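Local coordinates for centrosomal protein 120 (PDB 6EWH) that probably acts in centriole and cilium assembly, the piece here being its second C2 domain, C2B, which carries one engineered substitution, at residues Q45-S49 with T50-S54; Y63-L67 with G68-T72; I93-S96 with K97-K101. The protein carries 1 engineered substitution. One frame throughout, in Å; residues are numbered along the deposited sequence. Where two conformers were deposited one is given.

Contact 1. Residues Q45-S49 with T50-S54; sequences QLVPS and TMKLS
Ser49 caps the N-terminal end of the short helix 50-54, a local contact at the domain surface in the loop that follows strand 29-41. The evidence is the serine hydroxyl, which turns back to the amides of Met51 and Lys52, the second and third residues of the helix. Ser49 OG accepts from Met51 N at 2.9 Å, but the N-H is bent to 127° and the bond is weak. A second weak bond reaches the same OG from Lys52 N, so the cap is shared between two amides rather than made by one straight bond. With OG swung anti to the backbone N (chi1 160°), the hydroxyl extends alongside the start of the helix and also brushes Met51 CB. The backbone adds a third bond, from Lys52 N to Ser49 O at 3.3 Å, the amide standing well above the carbonyl plane. This is the N-cap motif, here at the head of a single weakly bonded turn in the C2 domain, whose further bonds, Leu53 N to Thr50 O and Ser54 N to Met51 O, are also weak and span three residues. Beside the polar cap, an apolar patch joins the loop to the helix. Val47 is buried, and its CG1 lies 3.9 Å from Leu53 CD2, the two side chains lying alongside with their ends pointing opposite ways. The lysine chain of Lys52 passes square across the valine, its CB 3.8 Å from Val47 CG1, with the methylene CD nearly as close to that methyl. Leu79 packs against both Val47 and Leu53, while Lys52 also rests on Cys116 of strand 110-116.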
ATOM      1  N   GLN A  45       8.916  15.638   9.100  1.00 29.80           N
ATOM      2  CA  GLN A  45      10.338  15.444   8.838  1.00 33.74           C
ATOM      3  C   GLN A  45      10.644  15.347   7.352  1.00 32.67           C
ATOM      4  O   GLN A  45      11.798  15.537   6.956  1.00 33.36           O
ATOM      5  CB  GLN A  45      10.841  14.164   9.494  1.00 35.11           C
ATOM      6  CG  GLN A  45      10.757  14.138  10.988  1.00 44.13           C
ATOM      7  CD  GLN A  45      11.316  12.856  11.544  1.00 43.69           C
ATOM      8  OE1 GLN A  45      12.002  12.113  10.841  1.00 41.09           O
ATOM      9  NE2 GLN A  45      11.027  12.582  12.810  1.00 46.98           N
ATOM     10  N   LEU A  46       9.648  15.027   6.528  1.00 29.30           N
ATOM     11  CA  LEU A  46       9.833  14.871   5.091  1.00 31.07           C
ATOM     12  C   LEU A  46       9.716  16.182   4.323  1.00 35.35           C
ATOM     13  O   LEU A  46       9.885  16.184   3.096  1.00 33.53           O
ATOM     14  CB  LEU A  46       8.811  13.868   4.552  1.00 25.42           C
ATOM     15  CG  LEU A  46       8.929  12.478   5.178  1.00 28.30           C
ATOM     16  CD1 LEU A  46       7.784  11.588   4.697  1.00 28.92           C
ATOM     17  CD2 LEU A  46      10.271  11.836   4.855  1.00 31.23           C
ATOM     18  N   VAL A  47       9.448  17.293   4.998  1.00 33.37           N
ATOM     19  CA  VAL A  47       9.348  18.595   4.358  1.00 33.39           C
ATOM     20  C   VAL A  47      10.457  19.477   4.930  1.00 38.40           C
ATOM     21  O   VAL A  47      10.506  19.695   6.142  1.00 41.23           O
ATOM     22  CB  VAL A  47       7.962  19.227   4.558  1.00 37.00           C
ATOM     23  CG1 VAL A  47       7.926  20.643   4.031  1.00 39.25           C
ATOM     24  CG2 VAL A  47       6.926  18.389   3.827  1.00 37.59           C
ATOM     25  N   PRO A  48      11.378  19.982   4.101  1.00 42.32           N
ATOM     26  CA  PRO A  48      12.549  20.683   4.655  1.00 48.03           C
ATOM     27  C   PRO A  48      12.213  22.012   5.296  1.00 52.05           C
ATOM     28  O   PRO A  48      12.931  22.452   6.202  1.00 61.63           O
ATOM     29  CB  PRO A  48      13.467  20.870   3.434  1.00 50.62           C
ATOM     30  CG  PRO A  48      12.926  19.949   2.377  1.00 53.51           C
ATOM     31  CD  PRO A  48      11.454  19.850   2.639  1.00 42.32           C
ATOM     32  N   SER A  49      11.149  22.667   4.854  1.00 49.19           N
ATOM     33  CA  SER A  49      10.825  24.018   5.283  1.00 55.83           C
ATOM     34  C   SER A  49       9.496  24.016   6.018  1.00 48.40           C
ATOM     35  O   SER A  49       8.500  23.495   5.505  1.00 47.01           O
ATOM     36  CB  SER A  49      10.724  24.944   4.073  1.00 63.64           C
ATOM     37  OG  SER A  49       9.986  26.111   4.387  1.00 68.30           O
ATOM     38  N   THR A  50       9.486  24.613   7.212  1.00 46.06           N
ATOM     39  CA  THR A  50       8.234  24.848   7.918  1.00 50.07           C
ATOM     40  C   THR A  50       7.274  25.697   7.091  1.00 49.44           C
ATOM     41  O   THR A  50       6.054  25.519   7.178  1.00 44.56           O
ATOM     42  CB  THR A  50       8.533  25.530   9.257  1.00 58.95           C
ATOM     43  OG1 THR A  50       9.354  24.671  10.056  1.00 60.82           O
ATOM     44  CG2 THR A  50       7.252  25.848  10.017  1.00 61.87           C
ATOM     45  N   MET A  51       7.804  26.607   6.265  1.00 52.12           N
ATOM     46  CA  MET A  51       6.920  27.505   5.529  0.53 50.73           C
ATOM     47  C   MET A  51       6.095  26.771   4.480  1.00 51.47           C
ATOM     48  O   MET A  51       4.987  27.218   4.156  1.00 49.70           O
ATOM     49  CB  MET A  51       7.692  28.679   4.924  0.53 51.38           C
ATOM     50  CG  MET A  51       7.688  29.932   5.796  0.53 48.93           C
ATOM     51  SD  MET A  51       6.034  30.561   6.195  0.53 47.14           S
ATOM     52  CE  MET A  51       6.460  31.929   7.268  0.53 47.89           C
ATOM     53  N   LYS A  52       6.589  25.650   3.951  1.00 47.22           N
ATOM     54  CA  LYS A  52       5.779  24.896   2.998  1.00 48.31           C
ATOM     55  C   LYS A  52       4.539  24.305   3.659  1.00 48.60           C
ATOM     56  O   LYS A  52       3.495  24.176   3.009  1.00 51.18           O
ATOM     57  CB  LYS A  52       6.607  23.804   2.319  1.00 51.87           C
ATOM     58  CG  LYS A  52       5.816  23.020   1.268  1.00 52.44           C
ATOM     59  CD  LYS A  52       6.677  21.991   0.553  1.00 55.31           C
ATOM     60  CE  LYS A  52       5.819  20.961  -0.181  1.00 56.86           C
ATOM     61  NZ  LYS A  52       4.903  21.581  -1.182  1.00 53.42           N
ATOM     62  N   LEU A  53       4.629  23.945   4.942  1.00 44.95           N
ATOM     63  CA  LEU A  53       3.449  23.459   5.652  1.00 43.36           C
ATOM     64  C   LEU A  53       2.376  24.536   5.751  1.00 43.23           C
ATOM     65  O   LEU A  53       1.179  24.222   5.762  1.00 44.22           O
ATOM     66  CB  LEU A  53       3.836  22.994   7.054  1.00 41.64           C
ATOM     67  CG  LEU A  53       5.044  22.075   7.189  1.00 49.91           C
ATOM     68  CD1 LEU A  53       5.309  21.770   8.661  1.00 48.50           C
ATOM     69  CD2 LEU A  53       4.826  20.804   6.395  1.00 49.73           C
ATOM     70  N   SER A  54       2.784  25.806   5.823  1.00 47.48           N
ATOM     71  CA  SER A  54       1.848  26.912   5.980  1.00 51.65           C
ATOM     72  C   SER A  54       1.150  27.299   4.682  1.00 54.35           C
ATOM     73  O   SER A  54       0.070  27.899   4.732  1.00 53.31           O
ATOM     74  CB  SER A  54       2.580  28.133   6.542  1.00 52.23           C
ATOM     75  OG  SER A  54       1.732  29.266   6.558  1.00 59.53           O
TER

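Contact 2. Residues Y63-L67 with G68-T72; sequences YYSLL and GNDIT
Tyr63 to Leu66 run antiparallel to Asn69 to Thr72, their short axes at 152°, in a hairpin closed by a type I' turn from Leu66 to Asn69. Tyr64 pairs with Ile71 and Leu66 with Asn69 as hydrogen-bonded pairs. Gly68 takes backbone angles (phi 82°) at which a CB would be jammed against Leu67 O. At the turn Leu66 O is gripped twice: Asn69 N approaches from above its carbonyl plane, and Asn69 ND2, 2.9 Å from Leu66 O, comes nearly end-on to the C=O. On the face of Tyr63 and Ser65, Tyr63 OH donates to Asp70 OD1 at 2.6 Å, reaching diagonally past its direct neighbour Thr72, whose CG2 lies at the ring edge. The carboxylate oxygen is met from above its plane, and with CG anti to the backbone N (chi1 162°) the ring leans over the partner strand. A phenylalanine here would probably leave Asp70 OD1 without this donor and the ring less fixed. One water bonds both Ser65 OG and Asp70 OD1, and another links Ser65 OG to Gly68 N, 2.9 Å from the water. On the other face Ile71, in the one of its two conformers described here, lays CG2 over the Tyr64 ring in a CH-pi contact, 4.1 Å from its centroid, and CD1 against Leu66 CB at 3.6 Å. Val35 and Ala89 of the facing sheet also pack on Tyr64. The hairpin is mostly apolar on this face, with the Asn69 amide tied to the turn; opposite, Asp70 OD1 accepts from a phenol and a water, which would probably stabilise its negative charge.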
ATOM      1  N   TYR A  63       0.147   7.711  -2.885  1.00 21.43           N
ATOM      2  CA  TYR A  63       0.072   7.073  -4.187  1.00 22.47           C
ATOM      3  C   TYR A  63       0.714   5.699  -4.116  1.00 23.35           C
ATOM      4  O   TYR A  63       1.773   5.529  -3.500  1.00 23.35           O
ATOM      5  CB  TYR A  63       0.807   7.892  -5.274  1.00 25.07           C
ATOM      6  CG  TYR A  63       1.110   7.043  -6.483  1.00 23.95           C
ATOM      7  CD1 TYR A  63       0.127   6.794  -7.434  1.00 27.60           C
ATOM      8  CD2 TYR A  63       2.358   6.438  -6.647  1.00 24.30           C
ATOM      9  CE1 TYR A  63       0.369   5.987  -8.524  1.00 29.90           C
ATOM     10  CE2 TYR A  63       2.605   5.616  -7.742  1.00 24.23           C
ATOM     11  CZ  TYR A  63       1.607   5.403  -8.675  1.00 29.17           C
ATOM     12  OH  TYR A  63       1.835   4.605  -9.771  1.00 34.25           O
ATOM     13  N   TYR A  64       0.099   4.724  -4.782  1.00 23.05           N
ATOM     14  CA  TYR A  64       0.772   3.460  -5.028  1.00 24.46           C
ATOM     15  C   TYR A  64       0.165   2.790  -6.241  1.00 23.11           C
ATOM     16  O   TYR A  64      -0.957   3.099  -6.651  1.00 25.17           O
ATOM     17  CB  TYR A  64       0.734   2.525  -3.819  1.00 23.41           C
ATOM     18  CG  TYR A  64      -0.639   2.278  -3.249  1.00 22.27           C
ATOM     19  CD1 TYR A  64      -1.154   3.119  -2.276  1.00 23.08           C
ATOM     20  CD2 TYR A  64      -1.401   1.184  -3.653  1.00 26.52           C
ATOM     21  CE1 TYR A  64      -2.420   2.890  -1.731  1.00 23.19           C
ATOM     22  CE2 TYR A  64      -2.636   0.943  -3.111  1.00 22.63           C
ATOM     23  CZ  TYR A  64      -3.147   1.789  -2.156  1.00 22.64           C
ATOM     24  OH  TYR A  64      -4.393   1.562  -1.621  1.00 23.41           O
ATOM     25  N   SER A  65       0.934   1.869  -6.815  1.00 24.34           N
ATOM     26  CA  SER A  65       0.488   1.043  -7.921  1.00 24.20           C
ATOM     27  C   SER A  65       0.160  -0.342  -7.374  1.00 26.42           C
ATOM     28  O   SER A  65       1.032  -1.006  -6.807  1.00 32.22           O
ATOM     29  CB  SER A  65       1.604   0.950  -8.961  1.00 30.21           C
ATOM     30  OG  SER A  65       1.189   0.170 -10.061  1.00 33.44           O
ATOM     31  N   LEU A  66      -1.093  -0.768  -7.531  1.00 26.63           N
ATOM     32  CA  LEU A  66      -1.543  -2.072  -7.055  1.00 28.93           C
ATOM     33  C   LEU A  66      -1.893  -2.908  -8.279  1.00 25.29           C
ATOM     34  O   LEU A  66      -2.887  -2.633  -8.957  1.00 26.68           O
ATOM     35  CB  LEU A  66      -2.739  -1.931  -6.111  1.00 29.04           C
ATOM     36  CG  LEU A  66      -3.304  -3.241  -5.534  1.00 29.46           C
ATOM     37  CD1 LEU A  66      -2.291  -3.964  -4.676  1.00 31.17           C
ATOM     38  CD2 LEU A  66      -4.552  -2.961  -4.732  1.00 31.63           C
ATOM     39  N   LEU A  67      -1.058  -3.902  -8.564  1.00 29.79           N
ATOM     40  CA  LEU A  67      -1.185  -4.739  -9.759  1.00 31.08           C
ATOM     41  C   LEU A  67      -1.405  -3.905 -11.024  1.00 33.37           C
ATOM     42  O   LEU A  67      -2.291  -4.176 -11.838  1.00 32.39           O
ATOM     43  CB  LEU A  67      -2.261  -5.814  -9.593  1.00 33.53           C
ATOM     44  CG  LEU A  67      -2.061  -6.799  -8.441  1.00 39.47           C
ATOM     45  CD1 LEU A  67      -3.105  -7.903  -8.503  1.00 41.47           C
ATOM     46  CD2 LEU A  67      -0.664  -7.375  -8.435  1.00 52.20           C
ATOM     47  N   GLY A  68      -0.601  -2.856 -11.174  1.00 32.14           N
ATOM     48  CA  GLY A  68      -0.696  -2.017 -12.353  1.00 32.01           C
ATOM     49  C   GLY A  68      -1.788  -0.971 -12.332  1.00 32.73           C
ATOM     50  O   GLY A  68      -1.981  -0.274 -13.335  1.00 36.56           O
ATOM     51  N   ASN A  69      -2.508  -0.828 -11.226  1.00 26.45           N
ATOM     52  CA  ASN A  69      -3.535   0.197 -11.094  1.00 26.83           C
ATOM     53  C   ASN A  69      -2.991   1.362 -10.279  1.00 27.51           C
ATOM     54  O   ASN A  69      -2.538   1.167  -9.149  1.00 29.32           O
ATOM     55  CB  ASN A  69      -4.755  -0.376 -10.377  1.00 27.71           C
ATOM     56  CG  ASN A  69      -5.433  -1.461 -11.176  1.00 27.90           C
ATOM     57  OD1 ASN A  69      -6.199  -1.170 -12.091  1.00 33.01           O
ATOM     58  ND2 ASN A  69      -5.133  -2.716 -10.856  1.00 29.26           N
ATOM     59  N   ASP A  70      -3.055   2.569 -10.842  1.00 28.46           N
ATOM     60  CA  ASP A  70      -2.594   3.757 -10.127  1.00 26.70           C
ATOM     61  C   ASP A  70      -3.662   4.172  -9.126  1.00 28.08           C
ATOM     62  O   ASP A  70      -4.818   4.392  -9.502  1.00 30.34           O
ATOM     63  CB  ASP A  70      -2.316   4.907 -11.095  1.00 30.09           C
ATOM     64  CG  ASP A  70      -1.066   4.681 -11.932  1.00 35.43           C
ATOM     65  OD1 ASP A  70      -0.118   4.031 -11.448  1.00 33.85           O
ATOM     66  OD2 ASP A  70      -1.038   5.152 -13.088  1.00 41.35           O
ATOM     67  N   ILE A  71      -3.280   4.267  -7.856  1.00 24.04           N
ATOM     68  CA  ILE A  71      -4.203   4.579  -6.777  0.63 22.75           C
ATOM     69  C   ILE A  71      -3.702   5.815  -6.041  1.00 24.67           C
ATOM     70  O   ILE A  71      -2.529   5.895  -5.671  1.00 24.15           O
ATOM     71  CB  ILE A  71      -4.378   3.369  -5.842  0.63 25.13           C
ATOM     72  CG1 ILE A  71      -5.070   2.238  -6.619  0.63 27.83           C
ATOM     73  CG2 ILE A  71      -5.144   3.764  -4.575  0.63 26.51           C
ATOM     74  CD1 ILE A  71      -5.015   0.891  -5.960  0.63 27.93           C
ATOM     75  N   THR A  72      -4.593   6.780  -5.842  1.00 24.12           N
ATOM     76  CA  THR A  72      -4.301   7.946  -5.023  1.00 24.35           C
ATOM     77  C   THR A  72      -5.334   8.039  -3.913  1.00 28.14           C
ATOM     78  O   THR A  72      -6.516   7.740  -4.118  1.00 28.88           O
ATOM     79  CB  THR A  72      -4.308   9.260  -5.813  1.00 25.52           C
ATOM     80  OG1 THR A  72      -5.609   9.488  -6.364  1.00 32.83           O
ATOM     81  CG2 THR A  72      -3.271   9.229  -6.940  1.00 29.56           C
TER
HETATM   82  O   HOH W   1       1.874  -2.551  -9.758  1.00 36.86           O
HETATM   83  O   HOH W   2       0.609   1.561 -12.171  1.00 44.84           O

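Contact 3. Residues I93-S96 with K97-K101; sequences IRSS and KQILK
Ile93 and Leu100 meet where strand 87-95 gives way to helix 97-105, and they form the tightly packed half of this contact. Ile93 CG2 lies 3.9 Å from Leu100 CD1 and equally near CD2, so one methyl of the isoleucine sits against both branches of the leucine. The side chains meet at an oblique angle, with Leu100 CG anti to its own N (chi1 -178°), which carries the branches back toward the strand. Phe31 and Leu178, from two neighbouring strands of the larger sheet, also touch Leu100, so the start of the helix packs against that sheet near the end of the domain. Ser95 is buried beside them: its OG lies 3.6 Å from Leu100 CB, while its hydrogen bond goes to Val21 O on strand 18-21, so the hydroxyl is satisfied across the sheet and not by the helix. The change of direction is sharp, 122° between the short strand and helix axes. At the bend Ser96 is the N-cap. Its OG, placed between the backbone N and the carbonyl carbon (chi1 77°), accepts from Ile99 N at 3.2 Å with an almost straight N-H. From the same residue, Ser96 O takes Leu100 N at 2.8 Å, the first helical bond, with the donor nearly in line with the C=O.

The outer side is looser. Lys97 CB reaches only the Ser96 carbonyl carbon, and its bent chain leads away to a salt bridge with Asp139; Gln98 is exposed and barely touches Ser96. Ile99 straddles the two halves, its CB 3.5 Å from Ser96 OG and its CG2 near Ser95 OG. The chemistry implies a division of labour: one serine ties the strand end to its sheet, the next caps the helix N-terminus, and apolar side chains pack in the angle between them.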
ATOM      1  N   ILE A  93      -9.558 -10.392  -8.064  1.00 23.30           N
ATOM      2  CA  ILE A  93      -8.668 -11.308  -8.765  1.00 24.94           C
ATOM      3  C   ILE A  93      -9.400 -12.629  -8.960  1.00 26.44           C
ATOM      4  O   ILE A  93      -9.975 -13.174  -8.010  1.00 26.95           O
ATOM      5  CB  ILE A  93      -7.352 -11.518  -7.992  1.00 24.11           C
ATOM      6  CG1 ILE A  93      -6.593 -10.204  -7.847  1.00 24.47           C
ATOM      7  CG2 ILE A  93      -6.469 -12.541  -8.703  1.00 28.82           C
ATOM      8  CD1 ILE A  93      -5.478 -10.253  -6.825  1.00 25.57           C
ATOM      9  N   ARG A  94      -9.399 -13.131 -10.190  1.00 29.62           N
ATOM     10  CA  ARG A  94      -9.918 -14.459 -10.483  1.00 31.11           C
ATOM     11  C   ARG A  94      -8.713 -15.378 -10.659  1.00 28.90           C
ATOM     12  O   ARG A  94      -7.864 -15.130 -11.519  1.00 29.18           O
ATOM     13  CB  ARG A  94     -10.790 -14.418 -11.737  1.00 31.08           C
ATOM     14  CG  ARG A  94     -11.559 -15.711 -12.044  1.00 33.53           C
ATOM     15  CD  ARG A  94     -12.493 -15.478 -13.224  1.00 38.81           C
ATOM     16  NE  ARG A  94     -13.289 -16.655 -13.563  1.00 38.15           N
ATOM     17  CZ  ARG A  94     -12.872 -17.642 -14.354  1.00 39.10           C
ATOM     18  NH1 ARG A  94     -11.659 -17.610 -14.894  1.00 36.81           N
ATOM     19  NH2 ARG A  94     -13.678 -18.668 -14.607  1.00 40.91           N
ATOM     20  N   SER A  95      -8.607 -16.395  -9.813  1.00 29.12           N
ATOM     21  CA  SER A  95      -7.401 -17.225  -9.789  1.00 27.11           C
ATOM     22  C   SER A  95      -7.710 -18.509  -9.030  1.00 31.80           C
ATOM     23  O   SER A  95      -8.873 -18.855  -8.806  1.00 30.45           O
ATOM     24  CB  SER A  95      -6.237 -16.457  -9.142  1.00 27.64           C
ATOM     25  OG  SER A  95      -4.989 -17.114  -9.341  1.00 29.74           O
ATOM     26  N   SER A  96      -6.663 -19.240  -8.654  1.00 32.11           N
ATOM     27  CA  SER A  96      -6.790 -20.293  -7.662  1.00 29.24           C
ATOM     28  C   SER A  96      -5.908 -19.946  -6.474  1.00 34.16           C
ATOM     29  O   SER A  96      -4.958 -19.164  -6.591  1.00 35.23           O
ATOM     30  CB  SER A  96      -6.397 -21.665  -8.228  1.00 32.33           C
ATOM     31  OG  SER A  96      -4.985 -21.796  -8.306  1.00 35.72           O
ATOM     32  N   LYS A  97      -6.241 -20.539  -5.326  1.00 30.14           N
ATOM     33  CA  LYS A  97      -5.465 -20.332  -4.108  1.00 30.78           C
ATOM     34  C   LYS A  97      -3.975 -20.477  -4.374  1.00 30.81           C
ATOM     35  O   LYS A  97      -3.181 -19.575  -4.078  1.00 30.02           O
ATOM     36  CB  LYS A  97      -5.887 -21.364  -3.064  1.00 35.98           C
ATOM     37  CG  LYS A  97      -6.746 -20.857  -1.956  1.00 40.18           C
ATOM     38  CD  LYS A  97      -6.597 -21.743  -0.726  1.00 33.79           C
ATOM     39  CE  LYS A  97      -6.684 -23.210  -1.079  1.00 35.67           C
ATOM     40  NZ  LYS A  97      -7.164 -24.011   0.076  1.00 37.04           N
ATOM     41  N   GLN A  98      -3.579 -21.620  -4.933  1.00 34.33           N
ATOM     42  CA  GLN A  98      -2.158 -21.900  -5.089  1.00 30.09           C
ATOM     43  C   GLN A  98      -1.503 -20.940  -6.064  1.00 32.49           C
ATOM     44  O   GLN A  98      -0.388 -20.468  -5.817  1.00 33.41           O
ATOM     45  CB  GLN A  98      -1.959 -23.332  -5.571  1.00 30.85           C
ATOM     46  CG  GLN A  98      -2.226 -24.365  -4.523  1.00 32.85           C
ATOM     47  CD  GLN A  98      -2.181 -25.768  -5.081  1.00 30.45           C
ATOM     48  OE1 GLN A  98      -2.908 -26.095  -6.025  1.00 34.05           O
ATOM     49  NE2 GLN A  98      -1.324 -26.611  -4.510  1.00 30.18           N
ATOM     50  N   ILE A  99      -2.156 -20.673  -7.193  1.00 31.37           N
ATOM     51  CA  ILE A  99      -1.540 -19.838  -8.215  1.00 33.56           C
ATOM     52  C   ILE A  99      -1.428 -18.397  -7.739  1.00 32.74           C
ATOM     53  O   ILE A  99      -0.400 -17.735  -7.946  1.00 31.14           O
ATOM     54  CB  ILE A  99      -2.293 -19.979  -9.550  1.00 34.27           C
ATOM     55  CG1 ILE A  99      -2.026 -21.362 -10.147  1.00 34.51           C
ATOM     56  CG2 ILE A  99      -1.836 -18.931 -10.536  1.00 39.67           C
ATOM     57  CD1 ILE A  99      -0.569 -21.602 -10.447  1.00 38.20           C
ATOM     58  N   LEU A 100      -2.466 -17.892  -7.068  1.00 33.85           N
ATOM     59  CA  LEU A 100      -2.419 -16.519  -6.587  1.00 27.27           C
ATOM     60  C   LEU A 100      -1.390 -16.358  -5.476  1.00 30.13           C
ATOM     61  O   LEU A 100      -0.647 -15.369  -5.448  1.00 29.66           O
ATOM     62  CB  LEU A 100      -3.815 -16.099  -6.122  1.00 27.38           C
ATOM     63  CG  LEU A 100      -3.955 -14.655  -5.637  1.00 25.08           C
ATOM     64  CD1 LEU A 100      -3.361 -13.695  -6.659  1.00 30.48           C
ATOM     65  CD2 LEU A 100      -5.427 -14.323  -5.378  1.00 24.26           C
ATOM     66  N   LYS A 101      -1.332 -17.325  -4.554  1.00 28.64           N
ATOM     67  CA  LYS A 101      -0.335 -17.273  -3.493  1.00 33.79           C
ATOM     68  C   LYS A 101       1.073 -17.270  -4.077  1.00 32.46           C
ATOM     69  O   LYS A 101       1.926 -16.475  -3.665  1.00 31.28           O
ATOM     70  CB  LYS A 101      -0.555 -18.447  -2.537  1.00 33.21           C
ATOM     71  CG  LYS A 101       0.245 -18.423  -1.241  1.00 36.87           C
ATOM     72  CD  LYS A 101      -0.051 -19.679  -0.413  1.00 35.19           C
ATOM     73  CE  LYS A 101       0.579 -19.634   0.980  1.00 41.12           C
ATOM     74  NZ  LYS A 101       2.074 -19.645   0.967  1.00 38.24           N
TER

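In the fold
Contact 1 and contact 3 are both serine N-caps, but on opposite sides of the chain's centre, with centres about 44 Å apart. The cap at 93-101 is the firmer, heading a regular helix and partly buried against strands of the larger sheet; that at 45-54 rests on weaker bonds around one exposed turn. Contact 2 differs in kind, a hairpin at the edge of the four-stranded sheet, its centre only about 8 Å from the chain's centre though its outer face is wet. Contacts 2 and 3 touch, Leu67 CD1 lying 3.7 Å from Ile93 CD1, so hairpin tip and strand 87-95 share apolar packing between sheets. Contact 1 touches neither.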